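Local coordinates for 2-oxo-1,2-dihydroquinoline 8-monooxygenase, oxygenase component (PDB 1Z02), which serves as the oxygenase component of a Rieske-type monooxygenase that probably hydroxylates 2-oxo-1,2-dihydroquinoline at position 8, using a [2Fe-2S] cluster and a mononuclear iron, at residues Ala220-His225 with Trp236-Gly241; Leu243-Asp248 with Lys270-Leu275; Trp265-Lys270 with Gly289-Thr294. One frame throughout, in Å; residues are numbered along the deposited sequence.

Interaction 1. Residues Ala220-His225 with Trp236-Gly241. With FE (Fe (III) ion), chain G.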
loop_
_atom_site.group_PDB
_atom_site.type_symbol
_atom_site.label_atom_id
_atom_site.label_comp_id
_atom_site.label_asym_id
_atom_site.label_seq_id
_atom_site.Cartn_x
_atom_site.Cartn_y
_atom_site.Cartn_z
ATOM N N ALA A 220 12.586 26.007 19.734
ATOM C CA ALA A 220 12.213 25.491 21.046
ATOM C C ALA A 220 11.815 24.013 21.139
ATOM O O ALA A 220 10.630 23.705 21.199
ATOM C CB ALA A 220 11.098 26.363 21.609
ATOM N N HIS A 221 12.789 23.100 21.156
ATOM C CA HIS A 221 12.475 21.674 21.298
ATOM C C HIS A 221 13.581 20.920 22.020
ATOM O O HIS A 221 14.180 19.979 21.490
ATOM C CB HIS A 221 12.152 21.018 19.945
ATOM C CG HIS A 221 13.261 21.070 18.939
ATOM N ND1 HIS A 221 13.672 22.240 18.335
ATOM C CD2 HIS A 221 14.002 20.083 18.385
ATOM C CE1 HIS A 221 14.613 21.970 17.448
ATOM N NE2 HIS A 221 14.830 20.668 17.459
ATOM N N ILE A 222 13.831 21.339 23.257
ATOM C CA ILE A 222 14.866 20.720 24.085
ATOM C C ILE A 222 14.595 19.241 24.397
ATOM O O ILE A 222 15.500 18.406 24.355
ATOM C CB ILE A 222 15.030 21.480 25.428
ATOM C CG1 ILE A 222 16.063 20.788 26.320
ATOM C CG2 ILE A 222 13.677 21.598 26.151
ATOM C CD1 ILE A 222 16.297 21.496 27.675
ATOM N N LEU A 223 13.348 18.924 24.723
ATOM C CA LEU A 223 12.965 17.556 25.060
ATOM C C LEU A 223 13.422 16.532 24.010
ATOM O O LEU A 223 13.648 15.366 24.329
ATOM C CB LEU A 223 11.446 17.494 25.237
ATOM C CG LEU A 223 10.815 17.545 26.621
ATOM C CD1 LEU A 223 11.578 18.189 27.511
ATOM C CD2 LEU A 223 9.702 18.329 26.650
ATOM N N VAL A 224 13.558 16.993 22.768
ATOM C CA VAL A 224 13.971 16.155 21.649
ATOM C C VAL A 224 15.465 15.827 21.657
ATOM O O VAL A 224 15.854 14.732 21.281
ATOM C CB VAL A 224 13.608 16.836 20.290
ATOM C CG1 VAL A 224 14.223 16.054 19.125
ATOM C CG2 VAL A 224 12.080 16.951 20.138
ATOM N N HIS A 225 16.292 16.769 22.104
ATOM C CA HIS A 225 17.744 16.596 22.119
ATOM C C HIS A 225 18.377 16.512 23.504
ATOM O O HIS A 225 19.591 16.370 23.610
ATOM C CB HIS A 225 18.411 17.763 21.374
ATOM C CG HIS A 225 17.976 17.907 19.948
ATOM N ND1 HIS A 225 18.483 17.123 18.933
ATOM C CD2 HIS A 225 17.059 18.719 19.378
ATOM C CE1 HIS A 225 17.891 17.446 17.799
ATOM N NE2 HIS A 225 17.023 18.409 18.043
ATOM N N TRP A 236 26.771 20.295 28.483
ATOM C CA TRP A 236 25.857 21.378 28.162
ATOM C C TRP A 236 24.638 21.355 29.076
ATOM O O TRP A 236 24.243 20.306 29.586
ATOM C CB TRP A 236 25.372 21.280 26.712
ATOM C CG TRP A 236 26.412 21.530 25.668
ATOM C CD1 TRP A 236 27.628 22.135 25.835
ATOM C CD2 TRP A 236 26.296 21.237 24.272
ATOM N NE1 TRP A 236 28.275 22.236 24.623
ATOM C CE2 TRP A 236 27.480 21.694 23.650
ATOM C CE3 TRP A 236 25.304 20.634 23.488
ATOM C CZ2 TRP A 236 27.698 21.566 22.272
ATOM C CZ3 TRP A 236 25.518 20.505 22.122
ATOM C CH2 TRP A 236 26.709 20.971 21.526
ATOM N N VAL A 237 24.059 22.531 29.280
ATOM C CA VAL A 237 22.863 22.684 30.089
ATOM C C VAL A 237 21.953 23.536 29.224
ATOM O O VAL A 237 22.062 24.762 29.207
ATOM C CB VAL A 237 23.149 23.417 31.413
ATOM C CG1 VAL A 237 21.851 23.615 32.177
ATOM C CG2 VAL A 237 24.131 22.607 32.256
ATOM N N LEU A 238 21.066 22.874 28.492
ATOM C CA LEU A 238 20.156 23.556 27.587
ATOM C C LEU A 238 18.993 24.250 28.282
ATOM O O LEU A 238 18.563 23.836 29.357
ATOM C CB LEU A 238 19.590 22.562 26.565
ATOM C CG LEU A 238 20.590 21.650 25.855
ATOM C CD1 LEU A 238 19.836 20.765 24.875
ATOM C CD2 LEU A 238 21.646 22.475 25.136
ATOM N N PRO A 239 18.482 25.336 27.673
ATOM C CA PRO A 239 17.356 26.096 28.214
ATOM C C PRO A 239 16.031 25.413 27.855
ATOM O O PRO A 239 15.941 24.722 26.836
ATOM C CB PRO A 239 17.508 27.456 27.543
ATOM C CG PRO A 239 18.011 27.086 26.193
ATOM C CD PRO A 239 19.076 26.048 26.525
ATOM N N LEU A 240 15.006 25.605 28.681
ATOM C CA LEU A 240 13.705 24.991 28.421
ATOM C C LEU A 240 13.159 25.465 27.080
ATOM O O LEU A 240 12.334 24.794 26.468
ATOM C CB LEU A 240 12.717 25.347 29.534
ATOM C CG LEU A 240 13.062 24.879 30.950
ATOM C CD1 LEU A 240 11.901 25.216 31.875
ATOM C CD2 LEU A 240 13.327 23.382 30.962
ATOM N N GLY A 241 13.627 26.629 26.636
ATOM C CA GLY A 241 13.182 27.181 25.368
ATOM C C GLY A 241 13.687 28.595 25.128
ATOM O O GLY A 241 14.247 29.224 26.029
HETATM FE FE FE G . 16.312 19.441 16.430
HETATM O O HOH W 1 11.787 23.446 24.121
HETATM O O HOH W 2 17.659 21.254 15.894
HETATM O O HOH W 3 16.242 20.116 14.281
#

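Interaction 2. Residues Leu243-Asp248 with Lys270-Leu275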
loop_
_atom_site.group_PDB
_atom_site.type_symbol
_atom_site.label_atom_id
_atom_site.label_comp_id
_atom_site.label_asym_id
_atom_site.label_seq_id
_atom_site.Cartn_x
_atom_site.Cartn_y
_atom_site.Cartn_z
ATOM N N LEU A 243 12.535 32.419 23.658
ATOM C CA LEU A 243 11.373 33.252 23.365
ATOM C C LEU A 243 11.692 34.564 22.687
ATOM O O LEU A 243 12.689 35.212 22.995
ATOM C CB LEU A 243 10.620 33.625 24.632
ATOM C CG LEU A 243 10.202 32.655 25.702
ATOM C CD1 LEU A 243 9.728 33.492 26.874
ATOM C CD2 LEU A 243 9.122 31.732 25.204
ATOM N N PRO A 244 10.828 34.985 21.756
ATOM C CA PRO A 244 11.050 36.252 21.063
ATOM C C PRO A 244 10.600 37.367 22.014
ATOM O O PRO A 244 9.494 37.320 22.565
ATOM C CB PRO A 244 10.158 36.131 19.833
ATOM C CG PRO A 244 9.015 35.301 20.324
ATOM C CD PRO A 244 9.705 34.242 21.155
ATOM N N THR A 245 11.461 38.356 22.216
ATOM C CA THR A 245 11.151 39.458 23.118
ATOM C C THR A 245 10.595 40.665 22.387
ATOM O O THR A 245 9.952 41.529 22.983
ATOM C CB THR A 245 12.403 39.887 23.900
ATOM O OG1 THR A 245 13.410 40.353 22.991
ATOM C CG2 THR A 245 12.946 38.714 24.694
ATOM N N SER A 246 10.858 40.723 21.089
ATOM C CA SER A 246 10.381 41.830 20.281
ATOM C C SER A 246 9.797 41.352 18.970
ATOM O O SER A 246 9.916 40.186 18.598
ATOM C CB SER A 246 11.506 42.828 20.004
ATOM O OG SER A 246 12.544 42.240 19.239
ATOM N N ASP A 247 9.180 42.287 18.271
ATOM C CA ASP A 247 8.531 42.024 17.008
ATOM C C ASP A 247 9.517 41.753 15.893
ATOM O O ASP A 247 9.244 40.963 14.995
ATOM C CB ASP A 247 7.676 43.226 16.640
ATOM C CG ASP A 247 6.313 42.836 16.202
ATOM O OD1 ASP A 247 5.492 43.725 15.908
ATOM O OD2 ASP A 247 6.063 41.626 16.158
ATOM N N ASP A 248 10.657 42.430 15.947
ATOM C CA ASP A 248 11.692 42.286 14.933
ATOM C C ASP A 248 12.748 41.253 15.326
ATOM O O ASP A 248 13.922 41.406 14.997
ATOM C CB ASP A 248 12.364 43.637 14.693
ATOM C CG ASP A 248 12.996 44.206 15.951
ATOM O OD1 ASP A 248 13.688 45.238 15.837
ATOM O OD2 ASP A 248 12.805 43.631 17.046
ATOM N N LYS A 270 16.824 39.963 21.569
ATOM C CA LYS A 270 15.554 39.702 20.890
ATOM C C LYS A 270 15.033 38.297 21.166
ATOM O O LYS A 270 13.858 38.012 20.957
ATOM C CB LYS A 270 15.711 39.900 19.381
ATOM C CG LYS A 270 16.335 41.226 18.999
ATOM C CD LYS A 270 15.373 42.074 18.220
ATOM C CE LYS A 270 15.987 43.417 17.903
ATOM N NZ LYS A 270 15.035 44.502 18.229
ATOM N N TRP A 271 15.927 37.424 21.616
ATOM C CA TRP A 271 15.568 36.056 21.955
ATOM C C TRP A 271 16.077 35.739 23.360
ATOM O O TRP A 271 17.283 35.745 23.611
ATOM C CB TRP A 271 16.173 35.068 20.959
ATOM C CG TRP A 271 15.504 35.063 19.620
ATOM C CD1 TRP A 271 15.855 35.799 18.526
ATOM C CD2 TRP A 271 14.353 34.295 19.238
ATOM N NE1 TRP A 271 14.992 35.542 17.486
ATOM C CE2 TRP A 271 14.057 34.628 17.896
ATOM C CE3 TRP A 271 13.535 33.369 19.903
ATOM C CZ2 TRP A 271 12.985 34.055 17.199
ATOM C CZ3 TRP A 271 12.466 32.800 19.209
ATOM C CH2 TRP A 271 12.200 33.152 17.872
ATOM N N ALA A 272 15.156 35.458 24.274
ATOM C CA ALA A 272 15.537 35.159 25.650
ATOM C C ALA A 272 15.262 33.710 26.038
ATOM O O ALA A 272 14.199 33.168 25.748
ATOM C CB ALA A 272 14.808 36.101 26.609
ATOM N N PRO A 273 16.226 33.065 26.716
ATOM C CA PRO A 273 16.056 31.673 27.138
ATOM C C PRO A 273 15.078 31.554 28.298
ATOM O O PRO A 273 14.926 32.484 29.090
ATOM C CB PRO A 273 17.470 31.258 27.526
ATOM C CG PRO A 273 18.048 32.523 28.062
ATOM C CD PRO A 273 17.575 33.551 27.053
ATOM N N VAL A 274 14.400 30.413 28.372
ATOM C CA VAL A 274 13.449 30.141 29.438
ATOM C C VAL A 274 14.173 29.185 30.367
ATOM O O VAL A 274 14.587 28.105 29.941
ATOM C CB VAL A 274 12.194 29.453 28.898
ATOM C CG1 VAL A 274 11.237 29.147 30.040
ATOM C CG2 VAL A 274 11.533 30.327 27.850
ATOM N N LEU A 275 14.339 29.575 31.627
ATOM C CA LEU A 275 15.047 28.731 32.581
ATOM C C LEU A 275 14.166 27.982 33.563
ATOM O O LEU A 275 14.662 27.183 34.347
ATOM C CB LEU A 275 16.076 29.550 33.368
ATOM C CG LEU A 275 17.311 30.043 32.610
ATOM C CD1 LEU A 275 16.931 31.149 31.640
ATOM C CD2 LEU A 275 18.329 30.554 33.610
#

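Interaction 3. Residues Trp265-Lys270 with Gly289-Thr294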
loop_
_atom_site.group_PDB
_atom_site.type_symbol
_atom_site.label_atom_id
_atom_site.label_comp_id
_atom_site.label_asym_id
_atom_site.label_seq_id
_atom_site.Cartn_x
_atom_site.Cartn_y
_atom_site.Cartn_z
ATOM N N TRP A 265 17.714 36.541 14.831
ATOM C CA TRP A 265 18.692 37.204 15.690
ATOM C C TRP A 265 18.930 36.433 16.986
ATOM O O TRP A 265 18.540 36.877 18.067
ATOM C CB TRP A 265 18.246 38.639 16.015
ATOM C CG TRP A 265 18.035 39.516 14.821
ATOM C CD1 TRP A 265 16.849 40.020 14.383
ATOM C CD2 TRP A 265 19.036 40.019 13.932
ATOM N NE1 TRP A 265 17.047 40.811 13.278
ATOM C CE2 TRP A 265 18.385 40.828 12.980
ATOM C CE3 TRP A 265 20.428 39.869 13.848
ATOM C CZ2 TRP A 265 19.072 41.488 11.949
ATOM C CZ3 TRP A 265 21.114 40.527 12.820
ATOM C CH2 TRP A 265 20.433 41.327 11.888
ATOM N N LEU A 266 19.565 35.270 16.870
ATOM C CA LEU A 266 19.849 34.458 18.040
ATOM C C LEU A 266 21.017 35.038 18.818
ATOM O O LEU A 266 21.918 35.661 18.249
ATOM C CB LEU A 266 20.154 33.011 17.636
ATOM C CG LEU A 266 19.031 32.248 16.934
ATOM C CD1 LEU A 266 19.407 30.784 16.878
ATOM C CD2 LEU A 266 17.721 32.423 17.695
ATOM N N PHE A 267 20.983 34.827 20.128
ATOM C CA PHE A 267 22.011 35.317 21.037
ATOM C C PHE A 267 22.117 36.838 21.059
ATOM O O PHE A 267 23.205 37.420 21.049
ATOM C CB PHE A 267 23.362 34.658 20.730
ATOM C CG PHE A 267 23.365 33.177 20.986
ATOM C CD1 PHE A 267 22.976 32.282 19.992
ATOM C CD2 PHE A 267 23.682 32.681 22.247
ATOM C CE1 PHE A 267 22.894 30.919 20.251
ATOM C CE2 PHE A 267 23.604 31.319 22.520
ATOM C CZ PHE A 267 23.209 30.436 21.517
ATOM N N THR A 268 20.949 37.467 21.077
ATOM C CA THR A 268 20.825 38.910 21.169
ATOM C C THR A 268 19.673 39.067 22.144
ATOM O O THR A 268 19.062 38.075 22.546
ATOM C CB THR A 268 20.455 39.589 19.822
ATOM O OG1 THR A 268 19.155 39.167 19.393
ATOM C CG2 THR A 268 21.479 39.254 18.762
ATOM N N ASP A 269 19.358 40.294 22.525
ATOM C CA ASP A 269 18.273 40.491 23.468
ATOM C C ASP A 269 16.884 40.225 22.874
ATOM O O ASP A 269 15.890 40.227 23.596
ATOM C CB ASP A 269 18.360 41.899 24.046
ATOM C CG ASP A 269 18.132 42.945 23.026
ATOM O OD1 ASP A 269 17.011 43.091 22.588
ATOM O OD2 ASP A 269 19.055 43.641 22.630
ATOM N N LYS A 270 16.824 39.963 21.569
ATOM C CA LYS A 270 15.554 39.702 20.890
ATOM C C LYS A 270 15.033 38.297 21.166
ATOM O O LYS A 270 13.858 38.012 20.957
ATOM C CB LYS A 270 15.711 39.900 19.381
ATOM C CG LYS A 270 16.335 41.226 18.999
ATOM C CD LYS A 270 15.373 42.074 18.220
ATOM C CE LYS A 270 15.987 43.417 17.903
ATOM N NZ LYS A 270 15.035 44.502 18.229
ATOM N N GLY A 289 26.327 26.049 26.886
ATOM C CA GLY A 289 26.039 25.615 25.530
ATOM C C GLY A 289 26.985 26.170 24.485
ATOM O O GLY A 289 28.150 26.443 24.766
ATOM N N ARG A 290 26.478 26.336 23.270
ATOM C CA ARG A 290 27.271 26.852 22.164
ATOM C C ARG A 290 26.605 28.034 21.476
ATOM O O ARG A 290 25.377 28.127 21.418
ATOM C CB ARG A 290 27.473 25.772 21.115
ATOM C CG ARG A 290 28.831 25.176 21.082
ATOM C CD ARG A 290 29.067 24.504 19.766
ATOM N NE ARG A 290 29.635 25.404 18.781
ATOM C CZ ARG A 290 30.899 25.803 18.800
ATOM N NH1 ARG A 290 31.360 26.605 17.887
ATOM N NH2 ARG A 290 31.726 25.410 19.737
ATOM N N HIS A 291 27.419 28.929 20.932
ATOM C CA HIS A 291 26.881 30.069 20.210
ATOM C C HIS A 291 26.664 29.616 18.772
ATOM O O HIS A 291 27.563 29.038 18.151
ATOM C CB HIS A 291 27.844 31.257 20.245
ATOM C CG HIS A 291 28.004 31.868 21.602
ATOM N ND1 HIS A 291 26.941 32.074 22.458
ATOM C CD2 HIS A 291 29.098 32.332 22.249
ATOM C CE1 HIS A 291 27.374 32.635 23.570
ATOM N NE2 HIS A 291 28.682 32.804 23.469
ATOM N N TYR A 292 25.468 29.882 18.252
ATOM C CA TYR A 292 25.098 29.495 16.893
ATOM C C TYR A 292 23.914 30.345 16.446
ATOM O O TYR A 292 23.228 30.942 17.269
ATOM C CB TYR A 292 24.697 28.018 16.871
ATOM C CG TYR A 292 23.454 27.745 17.690
ATOM C CD1 TYR A 292 22.178 27.910 17.143
ATOM C CD2 TYR A 292 23.551 27.368 19.028
ATOM C CE1 TYR A 292 21.035 27.706 17.915
ATOM C CE2 TYR A 292 22.410 27.160 19.804
ATOM C CZ TYR A 292 21.162 27.330 19.242
ATOM O OH TYR A 292 20.038 27.109 19.998
ATOM N N ARG A 293 23.677 30.394 15.141
ATOM C CA ARG A 293 22.567 31.167 14.600
ATOM C C ARG A 293 21.952 30.449 13.398
ATOM O O ARG A 293 22.662 29.936 12.537
ATOM C CB ARG A 293 23.055 32.562 14.198
ATOM C CG ARG A 293 21.956 33.515 13.785
ATOM C CD ARG A 293 22.470 34.942 13.751
ATOM N NE ARG A 293 23.500 35.144 12.739
ATOM C CZ ARG A 293 24.132 36.297 12.543
ATOM N NH1 ARG A 293 25.057 36.401 11.595
ATOM N NH2 ARG A 293 23.845 37.349 13.299
ATOM N N THR A 294 20.626 30.416 13.347
ATOM C CA THR A 294 19.920 29.760 12.256
ATOM C C THR A 294 19.140 30.726 11.377
ATOM O O THR A 294 18.592 31.725 11.845
ATOM C CB THR A 294 18.920 28.711 12.789
ATOM O OG1 THR A 294 18.090 29.309 13.796
ATOM C CG2 THR A 294 19.657 27.529 13.371
HETATM O O HOH W 4 22.275 37.499 15.819
#

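Interaction 1. Residues Ala220-His225 with Trp236-Gly241
Ile222 and Leu238 lie alongside each other, their side chains running past one another in opposite directions. The isoleucine is fully extended, with CG1 anti to the backbone N (chi1 177°) and CD1 continuing straight on, which carries Ile222 CD1 to within 3.6 Å of Leu238 CB. The same methyl approaches the backbone, with Ile222 CD1 3.4 Å from Pro239 O. The other branch turns to the next carbonyl, placing Ile222 CG2 3.5 Å from Leu240 O. Leu238 answers with one methyl, its CD1 4.0 Å from Ile222 CG1. No direct hydrogen bond joins 220-225 to 236-241. One water spans them instead, accepting from Ile222 N at 3.1 Å and donating to Leu240 O at 2.8 Å. His221, just before Ile222, and His225, one helical turn on, bind the iron(III) through NE2, and Asp365 completes the facial triad of two histidines and one carboxylate known from Rieske oxygenases. The His221 side chain packs on His108 of the second subunit, a ligand of that subunit's [2Fe-2S] cluster. The chemistry thus divides by residue: imidazole nitrogens hold the metal, while the Ile222 side chain packs on Leu238 and two backbone carbonyls and its N grips the bridging water, joining the ligand-bearing segment to 236-241.

Interaction 2. Residues Leu243-Asp248 with Lys270-Leu275
Leu243 and Ala272 form an antiparallel, hydrogen-bonded pair in the small sheet made by strands 241-244, 271-277 and 282-283. Leu243 N donates a hydrogen bond to Ala272 O at 2.8 Å, and Ala272 N donates one to Leu243 O, so the N-H and C=O of both residues are satisfied. Where the first strand gives way to a loop, Thr245 N donates to Lys270 O at 2.7 Å, a nearly straight bond (169° at the hydrogen) although the donor stands well above the carbonyl plane. The hydroxyl of Thr245 is engaged elsewhere, with the backbone O of Asp269. Between these bonds sits the non-hydrogen-bonded pair Pro244 and Trp271. Pro244 CB lies over the face of the indole, 4.1 Å from the centroid of the six-membered ring of Trp271 and 13° off its normal, a CH-pi contact. Trp271 NE1 bonds to Cys249 O. On the face that carries Leu243 and Ala272, Leu243 CG meets Val274 CG2 at a tight 3.4 Å, and both Leu243 and Val274 touch Ala124 of the second subunit.

Beyond the strands, Lys270 bends at chi2 and chi4 to bring NZ to Asp248 OD2 at 2.7 Å, a salt bridge on the syn side of the carboxylate, 25° out of its plane; the bond to OD1 is weak. Asp248 OD2 also accepts from Ser246 OG at 2.6 Å, nearly in line with its C-O bond. With an alanine at Lys270, the Asp248 carboxylate would probably lose its ammonium partner and be held mainly by Ser246 OG. Two donors on a single carboxylate oxygen would be expected to draw negative charge toward OD2. The salt bridge joins the loop end of 243-248 to Lys270 just past the last backbone bond, Thr245 N to Lys270 O.

Interaction 3. Residues Trp265-Lys270 with Gly289-Thr294
Phe267 and Tyr292 meet because their first torsions send the rings to a common place: Phe267 CG is anti to its carbonyl carbon (chi1 -65°), whereas Tyr292 CG stands between its backbone N and carbonyl carbon (chi1 64°). With His291 they form an aromatic cluster beside the large antiparallel sheet of the Bet v 1-like domain, where the loop after strand 261-264 packs on the approach to strand 293-297. The Tyr292 side chain is about 9 Å from the iron, so the cluster lies near the mononuclear site without binding the metal. The Phe267 edge points at the Tyr292 face in a T-shaped pair, centroids 5.2 Å apart and planes at 80°. His291 turns its own edge toward the Phe267 face in an offset edge-to-face pair, with His291 ND1 3.3 Å from Phe267 CD2. His291 CA adds a CH-pi contact over the phenyl face. On the same side of the tyrosine ring as Phe267, nearer its CE1 rim, Leu266 CD1 lies 3.6 Å from Tyr292 CE1.

No direct hydrogen bond crosses between 265-270 and 289-294. A water makes a polar link, donating to Leu266 O at 3.1 Å and accepting from Arg293 NH2 at 3.0 Å. That guanidinium is further held by Glu305, by Pro181 O and by Phe180 O. Within the loop, Thr268 OG1 accepts from Lys270 N, an ST turn, and also donates to Trp265 O. Tyr292 O, buried here, has no hydrogen-bond partner in the model; it faces the rim of the phenyl ring, close to its plane, with Phe267 CE1 3.0 Å away.

All three contacts belong to the catalytic, Bet v 1-like part of the chain, and none is wholly core or wholly surface. Interaction 1 borders the iron site and interaction 3 is largely aromatic, while interaction 2 reaches furthest into solvent, through its charged loop end. Only interaction 2 is knit by direct hydrogen bonds between its segments; each of the others relies on apolar or ring contacts and one bridging water. Interactions 1 and 2 share the edge of the small sheet, since Leu240 and Gly241 pair with Val274, and both touch the second subunit. Interactions 2 and 3 share Lys270, and Trp236 packs on Gly289 and Arg290 to join interaction 1 to interaction 3.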